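Local structure of transcriptional regulator (Streptococcus dysgalactiae, 6W1A) at residues 190-195 / 228-233; 77-82 / 92-97. The protein probably binds DNA as a dimeric transcriptional regulator of the Rgg family, through a helix-turn-helix domain joined to a TPR-like helical domain that in relatives receives peptide signals. All blocks are in the same frame, centred on the assembly; numbering follows the deposited sequence.

Contact 1: residues 190-195 / 228-233; sequences NCLIIS and LYVHGY
In the TPR-like C-terminal domain, Leu192 and Ile193 of helix 179-197 pack on Val230 and Tyr233 of helix 221-237. Segments 190-195 and 228-233 run nearly the same way, their axes approaching to 9.6 Å at 25°, as befits alternate helices of a TPR-like array; helix 201-215 comes between them in sequence. Val230 lies at the centre. Its CG1 touches both Leu192 and Ile193 CB, with Leu192 CG 3.6 Å from Val230 CG1, and the leucine and valine side chains pass alongside one another in opposite senses. CG2 meets Ile193 alone, whose chain runs across the valine almost perpendicularly, with Ile193 CD1 3.9 Å from Val230 CG2.

With its CG1 anti to the backbone nitrogen (chi1 -171°), Ile193 extends its longer branch toward the two tyrosines, the methylene beside Tyr233 and the CD1 methyl near Tyr229. Ile193 CD1 approaches the Tyr229 ring at its edge, near the ring plane, but only loosely, at 4.4 Å from Tyr229 CE1. The whole contact is apolar, and the tyrosine hydroxyls are satisfied elsewhere: Tyr229 OH bonds to His269 ND1, and Tyr233 OH to Asp197 OD1, on the same helix as Ile193. His269 of helix 260-275 also touches Ile193 and the Tyr233 ring, while Ser204, Ile208 and Ile211 of helix 201-215 receive Leu192. Tyr233 brings the edge of its ring to the Ile193 backbone, the carbonyl oxygen lying in the ring plane, and meets the methylene obliquely, with Tyr233 CD2 3.9 Å from Ile193 CG1.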
ATOM      1  N   ASN A 190       9.731   2.192  15.599  1.00 69.83           N
ATOM      2  CA  ASN A 190      10.432   1.113  16.285  1.00 73.20           C
ATOM      3  C   ASN A 190      11.765   1.583  16.849  1.00 71.16           C
ATOM      4  O   ASN A 190      12.203   1.095  17.898  1.00 71.66           O
ATOM      5  CB  ASN A 190      10.652  -0.063  15.334  1.00 78.41           C
ATOM      6  CG  ASN A 190      11.180  -1.293  16.046  1.00 87.62           C
ATOM      7  OD1 ASN A 190      12.344  -1.343  16.449  1.00 88.54           O
ATOM      8  ND2 ASN A 190      10.324  -2.299  16.204  1.00 95.66           N
ATOM      9  N   CYS A 191      12.411   2.543  16.197  1.00 67.27           N
ATOM     10  CA  CYS A 191      13.688   3.017  16.703  1.00 65.65           C
ATOM     11  C   CYS A 191      13.526   4.201  17.646  1.00 64.46           C
ATOM     12  O   CYS A 191      14.436   4.474  18.437  1.00 65.43           O
ATOM     13  CB  CYS A 191      14.599   3.377  15.515  1.00 65.38           C
ATOM     14  SG  CYS A 191      16.036   4.447  15.821  1.00 62.70           S
ATOM     15  N   LEU A 192      12.350   4.833  17.658  1.00 63.32           N
ATOM     16  CA  LEU A 192      12.047   5.828  18.681  1.00 61.75           C
ATOM     17  C   LEU A 192      11.876   5.186  20.052  1.00 63.80           C
ATOM     18  O   LEU A 192      12.426   5.679  21.044  1.00 65.26           O
ATOM     19  CB  LEU A 192      10.794   6.610  18.288  1.00 59.03           C
ATOM     20  CG  LEU A 192      10.126   7.473  19.359  1.00 58.73           C
ATOM     21  CD1 LEU A 192      11.076   8.524  19.884  1.00 60.64           C
ATOM     22  CD2 LEU A 192       8.874   8.126  18.804  1.00 56.91           C
ATOM     23  N   ILE A 193      11.145   4.069  20.129  1.00 65.47           N
ATOM     24  CA  ILE A 193      10.888   3.459  21.434  1.00 68.30           C
ATOM     25  C   ILE A 193      12.178   2.918  22.042  1.00 69.23           C
ATOM     26  O   ILE A 193      12.343   2.922  23.267  1.00 69.76           O
ATOM     27  CB  ILE A 193       9.806   2.363  21.327  1.00 68.14           C
ATOM     28  CG1 ILE A 193       9.379   1.893  22.718  1.00 70.24           C
ATOM     29  CG2 ILE A 193      10.309   1.177  20.533  1.00 67.96           C
ATOM     30  CD1 ILE A 193       8.400   0.751  22.694  1.00 71.94           C
ATOM     31  N   ILE A 194      13.117   2.472  21.209  1.00 67.89           N
ATOM     32  CA  ILE A 194      14.423   2.076  21.721  1.00 68.45           C
ATOM     33  C   ILE A 194      15.203   3.302  22.182  1.00 69.08           C
ATOM     34  O   ILE A 194      15.921   3.257  23.188  1.00 71.32           O
ATOM     35  CB  ILE A 194      15.190   1.272  20.656  1.00 67.75           C
ATOM     36  CG1 ILE A 194      14.415   0.005  20.289  1.00 63.75           C
ATOM     37  CG2 ILE A 194      16.588   0.930  21.140  1.00 69.72           C
ATOM     38  CD1 ILE A 194      15.119  -0.863  19.283  1.00 63.33           C
ATOM     39  N   SER A 195      15.054   4.424  21.475  1.00 67.69           N
ATOM     40  CA  SER A 195      15.753   5.637  21.885  1.00 69.29           C
ATOM     41  C   SER A 195      15.224   6.166  23.211  1.00 71.40           C
ATOM     42  O   SER A 195      15.967   6.811  23.959  1.00 73.07           O
ATOM     43  CB  SER A 195      15.625   6.708  20.801  1.00 69.05           C
ATOM     44  OG  SER A 195      14.408   7.427  20.926  1.00 69.59           O
ATOM     45  N   LEU A 228       0.963   6.687  19.555  1.00 61.03           N
ATOM     46  CA  LEU A 228       0.336   7.211  20.764  1.00 62.47           C
ATOM     47  C   LEU A 228       0.937   6.567  22.005  1.00 65.73           C
ATOM     48  O   LEU A 228       1.195   7.248  23.006  1.00 67.27           O
ATOM     49  CB  LEU A 228      -1.174   6.987  20.712  1.00 61.43           C
ATOM     50  CG  LEU A 228      -1.981   7.321  21.965  1.00 60.85           C
ATOM     51  CD1 LEU A 228      -2.067   8.830  22.163  1.00 61.09           C
ATOM     52  CD2 LEU A 228      -3.368   6.710  21.858  1.00 60.94           C
ATOM     53  N   TYR A 229       1.179   5.254  21.952  1.00 67.28           N
ATOM     54  CA  TYR A 229       1.862   4.580  23.052  1.00 69.17           C
ATOM     55  C   TYR A 229       3.297   5.072  23.185  1.00 66.48           C
ATOM     56  O   TYR A 229       3.730   5.466  24.274  1.00 67.79           O
ATOM     57  CB  TYR A 229       1.841   3.063  22.837  1.00 71.61           C
ATOM     58  CG  TYR A 229       2.559   2.287  23.920  1.00 74.77           C
ATOM     59  CD1 TYR A 229       3.925   2.033  23.834  1.00 74.68           C
ATOM     60  CD2 TYR A 229       1.871   1.810  25.032  1.00 76.99           C
ATOM     61  CE1 TYR A 229       4.586   1.331  24.827  1.00 75.97           C
ATOM     62  CE2 TYR A 229       2.523   1.107  26.033  1.00 77.24           C
ATOM     63  CZ  TYR A 229       3.880   0.869  25.923  1.00 77.26           C
ATOM     64  OH  TYR A 229       4.534   0.172  26.914  1.00 77.30           O
ATOM     65  N   VAL A 230       4.047   5.068  22.081  1.00 63.68           N
ATOM     66  CA  VAL A 230       5.476   5.355  22.158  1.00 63.38           C
ATOM     67  C   VAL A 230       5.718   6.832  22.454  1.00 65.11           C
ATOM     68  O   VAL A 230       6.558   7.179  23.292  1.00 63.18           O
ATOM     69  CB  VAL A 230       6.183   4.891  20.869  1.00 60.36           C
ATOM     70  CG1 VAL A 230       7.613   5.396  20.829  1.00 58.13           C
ATOM     71  CG2 VAL A 230       6.173   3.373  20.782  1.00 59.63           C
ATOM     72  N   HIS A 231       4.985   7.725  21.783  1.00 68.91           N
ATOM     73  CA  HIS A 231       5.113   9.145  22.095  1.00 72.84           C
ATOM     74  C   HIS A 231       4.682   9.432  23.526  1.00 75.27           C
ATOM     75  O   HIS A 231       5.249  10.317  24.179  1.00 79.75           O
ATOM     76  CB  HIS A 231       4.300   9.986  21.109  1.00 74.51           C
ATOM     77  CG  HIS A 231       4.480  11.464  21.275  1.00 74.37           C
ATOM     78  ND1 HIS A 231       5.590  12.016  21.877  1.00 74.43           N
ATOM     79  CD2 HIS A 231       3.689  12.504  20.920  1.00 74.78           C
ATOM     80  CE1 HIS A 231       5.477  13.333  21.884  1.00 75.24           C
ATOM     81  NE2 HIS A 231       4.331  13.654  21.309  1.00 75.51           N
ATOM     82  N   GLY A 232       3.678   8.706  24.025  1.00 73.83           N
ATOM     83  CA  GLY A 232       3.312   8.835  25.426  1.00 74.50           C
ATOM     84  C   GLY A 232       4.384   8.276  26.339  1.00 75.21           C
ATOM     85  O   GLY A 232       4.668   8.837  27.401  1.00 75.76           O
ATOM     86  N   TYR A 233       5.002   7.169  25.929  1.00 77.35           N
ATOM     87  CA  TYR A 233       6.147   6.637  26.657  1.00 80.96           C
ATOM     88  C   TYR A 233       7.278   7.659  26.736  1.00 79.04           C
ATOM     89  O   TYR A 233       7.996   7.716  27.740  1.00 79.50           O
ATOM     90  CB  TYR A 233       6.611   5.346  25.981  1.00 83.44           C
ATOM     91  CG  TYR A 233       7.855   4.726  26.560  1.00 85.72           C
ATOM     92  CD1 TYR A 233       8.024   4.599  27.932  1.00 88.37           C
ATOM     93  CD2 TYR A 233       8.858   4.254  25.728  1.00 85.45           C
ATOM     94  CE1 TYR A 233       9.166   4.026  28.455  1.00 89.32           C
ATOM     95  CE2 TYR A 233       9.996   3.678  26.241  1.00 86.29           C
ATOM     96  CZ  TYR A 233      10.148   3.569  27.601  1.00 89.22           C
ATOM     97  OH  TYR A 233      11.291   2.998  28.102  1.00 94.24           O
TER

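Contact 2: residues 77-82 / 92-97; sequences LSRVRK and LLKLLE
Leu92 meets segment 77-82 first, though loosely: Leu92 CD2 lies 4.5 Å from the carbonyl oxygen of Val80. The backbones come closest at the same pair, with Val80 CA 7.1 Å from Leu92 CA. Together the segments form the two arms of a helical hairpin, antiparallel at 155° and with axes 10.5 Å apart at their closest.

Two residues further on, Lys94 curls its chain back through bends at chi2 and chi3, which carry the ammonium group to the edge of the Arg79 guanidinium, near its plane. Lys94 NZ and Arg79 NH2 are modelled 2.7 Å apart; both are donors, so they are not bonded to each other, and so close a spacing is doubtful at this resolution. A phosphate ion, probably from the crystallisation liquor, lies about 5 Å from the Arg79 side chain and may offset some of its charge.

Leu95 makes the broadest contact of its segment, dividing its branches between two neighbours. CD1 lies over one face of the guanidinium, displaced toward its rim, with Leu95 CD1 3.3 Å from Arg79 NH1. CD2 turns instead to Val80, with Val80 CG2 3.6 Å from Leu95 CD2; this valine branch stands anti to its carbonyl carbon and points into the seam between the helices.

Tyr83, one turn beyond Arg79 on helix 72-85, touches Leu92, Lys94 and Leu95 and accepts a weak hydrogen bond from Arg79 NH2. Outside the hairpin, Leu96 packs on helix 103-116, which also touches Leu77, and Leu77 reaches helix 142-150 as well.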
ATOM      1  N   LEU A  77      11.008 -13.537   0.179  1.00 68.72           N
ATOM      2  CA  LEU A  77      10.188 -13.122   1.319  1.00 68.87           C
ATOM      3  C   LEU A  77       8.918 -13.957   1.454  1.00 74.21           C
ATOM      4  O   LEU A  77       8.585 -14.415   2.553  1.00 77.20           O
ATOM      5  CB  LEU A  77       9.827 -11.641   1.209  1.00 65.15           C
ATOM      6  CG  LEU A  77      10.931 -10.590   1.160  1.00 63.77           C
ATOM      7  CD1 LEU A  77      10.328  -9.260   0.743  1.00 63.97           C
ATOM      8  CD2 LEU A  77      11.636 -10.466   2.506  1.00 60.52           C
ATOM      9  N   SER A  78       8.176 -14.137   0.356  1.00 77.16           N
ATOM     10  CA  SER A  78       7.078 -15.101   0.330  1.00 80.84           C
ATOM     11  C   SER A  78       7.488 -16.436   0.931  1.00 83.21           C
ATOM     12  O   SER A  78       6.782 -17.002   1.772  1.00 83.59           O
ATOM     13  CB  SER A  78       6.594 -15.303  -1.101  1.00 82.29           C
ATOM     14  OG  SER A  78       7.621 -15.905  -1.864  1.00 84.81           O
ATOM     15  N   ARG A  79       8.632 -16.965   0.499  1.00 84.75           N
ATOM     16  CA  ARG A  79       9.034 -18.281   0.972  1.00 87.22           C
ATOM     17  C   ARG A  79       9.445 -18.224   2.434  1.00 85.72           C
ATOM     18  O   ARG A  79       9.298 -19.212   3.159  1.00 84.90           O
ATOM     19  CB  ARG A  79      10.182 -18.825   0.126  1.00 90.39           C
ATOM     20  CG  ARG A  79       9.787 -19.230  -1.278  1.00 95.08           C
ATOM     21  CD  ARG A  79      10.963 -19.868  -1.985  1.00100.44           C
ATOM     22  NE  ARG A  79      11.342 -21.124  -1.352  1.00101.62           N
ATOM     23  CZ  ARG A  79      12.548 -21.667  -1.441  1.00104.67           C
ATOM     24  NH1 ARG A  79      13.502 -21.063  -2.137  1.00105.43           N
ATOM     25  NH2 ARG A  79      12.799 -22.814  -0.836  1.00107.03           N
ATOM     26  N   VAL A  80       9.921 -17.066   2.891  1.00 84.70           N
ATOM     27  CA  VAL A  80      10.260 -16.912   4.298  1.00 83.65           C
ATOM     28  C   VAL A  80       8.999 -16.763   5.139  1.00 86.39           C
ATOM     29  O   VAL A  80       8.863 -17.414   6.183  1.00 87.96           O
ATOM     30  CB  VAL A  80      11.215 -15.714   4.482  1.00 77.77           C
ATOM     31  CG1 VAL A  80      11.183 -15.216   5.918  1.00 71.06           C
ATOM     32  CG2 VAL A  80      12.635 -16.098   4.103  1.00 78.88           C
ATOM     33  N   ARG A  81       8.047 -15.936   4.690  1.00 88.51           N
ATOM     34  CA  ARG A  81       6.783 -15.799   5.411  1.00 92.66           C
ATOM     35  C   ARG A  81       5.969 -17.087   5.397  1.00 94.26           C
ATOM     36  O   ARG A  81       5.220 -17.366   6.340  1.00 96.30           O
ATOM     37  CB  ARG A  81       5.951 -14.662   4.814  1.00100.34           C
ATOM     38  CG  ARG A  81       6.597 -13.278   4.766  1.00106.39           C
ATOM     39  CD  ARG A  81       7.621 -13.028   5.867  1.00111.21           C
ATOM     40  NE  ARG A  81       8.318 -11.767   5.630  1.00111.80           N
ATOM     41  CZ  ARG A  81       9.009 -11.106   6.550  1.00112.02           C
ATOM     42  NH1 ARG A  81       9.599  -9.963   6.232  1.00112.60           N
ATOM     43  NH2 ARG A  81       9.122 -11.597   7.778  1.00111.93           N
ATOM     44  N   LYS A  82       6.073 -17.874   4.328  1.00 95.82           N
ATOM     45  CA  LYS A  82       5.445 -19.193   4.296  1.00 96.52           C
ATOM     46  C   LYS A  82       5.993 -20.095   5.397  1.00 95.74           C
ATOM     47  O   LYS A  82       5.243 -20.599   6.237  1.00 95.76           O
ATOM     48  CB  LYS A  82       5.613 -19.844   2.913  1.00 98.06           C
ATOM     49  CG  LYS A  82       4.969 -21.228   2.813  1.00 98.19           C
ATOM     50  CD  LYS A  82       4.926 -21.729   1.376  1.00 99.22           C
ATOM     51  CE  LYS A  82       4.671 -23.230   1.331  1.00100.58           C
ATOM     52  NZ  LYS A  82       4.859 -23.818  -0.025  1.00102.78           N
ATOM     53  N   LEU A  92      13.160 -23.714   6.853  1.00101.04           N
ATOM     54  CA  LEU A  92      13.825 -22.421   6.927  1.00 95.45           C
ATOM     55  C   LEU A  92      15.340 -22.554   6.833  1.00 94.00           C
ATOM     56  O   LEU A  92      15.989 -21.782   6.118  1.00 94.96           O
ATOM     57  CB  LEU A  92      13.424 -21.694   8.212  1.00 91.56           C
ATOM     58  CG  LEU A  92      12.265 -20.704   8.052  1.00 87.72           C
ATOM     59  CD1 LEU A  92      11.745 -20.247   9.408  1.00 86.44           C
ATOM     60  CD2 LEU A  92      12.684 -19.515   7.207  1.00 84.72           C
ATOM     61  N   LEU A  93      15.924 -23.529   7.534  1.00 92.32           N
ATOM     62  CA  LEU A  93      17.367 -23.711   7.448  1.00 90.33           C
ATOM     63  C   LEU A  93      17.794 -24.342   6.130  1.00 93.49           C
ATOM     64  O   LEU A  93      18.920 -24.100   5.678  1.00 95.20           O
ATOM     65  CB  LEU A  93      17.844 -24.565   8.626  1.00 89.87           C
ATOM     66  CG  LEU A  93      19.197 -24.284   9.280  1.00 90.33           C
ATOM     67  CD1 LEU A  93      19.353 -25.192  10.486  1.00 92.35           C
ATOM     68  CD2 LEU A  93      20.372 -24.471   8.318  1.00 92.41           C
ATOM     69  N   LYS A  94      16.913 -25.107   5.477  1.00 97.70           N
ATOM     70  CA  LYS A  94      17.175 -25.493   4.096  1.00100.20           C
ATOM     71  C   LYS A  94      17.252 -24.256   3.212  1.00 96.28           C
ATOM     72  O   LYS A  94      18.090 -24.173   2.309  1.00 98.28           O
ATOM     73  CB  LYS A  94      16.120 -26.485   3.602  1.00104.66           C
ATOM     74  CG  LYS A  94      16.273 -26.926   2.136  1.00109.25           C
ATOM     75  CD  LYS A  94      15.483 -26.042   1.193  1.00111.11           C
ATOM     76  CE  LYS A  94      14.148 -25.681   1.830  1.00111.72           C
ATOM     77  NZ  LYS A  94      13.396 -24.657   1.074  1.00110.97           N
ATOM     78  N   LEU A  95      16.376 -23.281   3.456  1.00 92.96           N
ATOM     79  CA  LEU A  95      16.350 -22.074   2.642  1.00 90.66           C
ATOM     80  C   LEU A  95      17.534 -21.166   2.950  1.00 87.51           C
ATOM     81  O   LEU A  95      17.862 -20.292   2.141  1.00 86.80           O
ATOM     82  CB  LEU A  95      15.027 -21.335   2.888  1.00 88.23           C
ATOM     83  CG  LEU A  95      14.776 -19.955   2.308  1.00 86.62           C
ATOM     84  CD1 LEU A  95      14.687 -20.047   0.807  1.00 89.92           C
ATOM     85  CD2 LEU A  95      13.509 -19.350   2.891  1.00 83.32           C
ATOM     86  N   LEU A  96      18.216 -21.400   4.073  1.00 85.05           N
ATOM     87  CA  LEU A  96      19.482 -20.725   4.331  1.00 84.03           C
ATOM     88  C   LEU A  96      20.606 -21.309   3.487  1.00 90.83           C
ATOM     89  O   LEU A  96      21.586 -20.616   3.192  1.00 90.12           O
ATOM     90  CB  LEU A  96      19.835 -20.835   5.814  1.00 78.53           C
ATOM     91  CG  LEU A  96      20.940 -19.908   6.303  1.00 74.39           C
ATOM     92  CD1 LEU A  96      20.686 -18.492   5.816  1.00 72.51           C
ATOM     93  CD2 LEU A  96      21.078 -19.968   7.816  1.00 72.62           C
ATOM     94  N   GLU A  97      20.483 -22.578   3.094  1.00 97.36           N
ATOM     95  CA  GLU A  97      21.500 -23.205   2.262  1.00103.73           C
ATOM     96  C   GLU A  97      21.305 -22.880   0.790  1.00104.38           C
ATOM     97  O   GLU A  97      22.287 -22.789   0.046  1.00106.63           O
ATOM     98  CB  GLU A  97      21.507 -24.717   2.480  1.00110.55           C
ATOM     99  CG  GLU A  97      22.730 -25.414   1.896  1.00117.05           C
ATOM    100  CD  GLU A  97      24.006 -25.107   2.669  1.00121.00           C
ATOM    101  OE1 GLU A  97      25.106 -25.331   2.117  1.00127.03           O
ATOM    102  OE2 GLU A  97      23.912 -24.644   3.827  1.00122.96           O
TER

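Overall arrangement
The two contacts follow one another along the chain, contact 2 closing before contact 1 opens, and their centres lie 31 Å apart, with the nearest atoms about 13 Å from each other and no touch between them. Contact 2 joins neighbouring, antiparallel helices, 72-85 and 89-98, and is the nearer to the bound nucleic acid, its nearest atom about 29 Å from it. Contact 1 joins the nearly parallel helices 179-197 and 221-237 farther along the C-terminal domain, about 46 Å from the nucleic acid at its nearest atom. Both are buried side-chain seams of one all-helical chain, contact 2 nearer the DNA-binding end and contact 1 toward the far end.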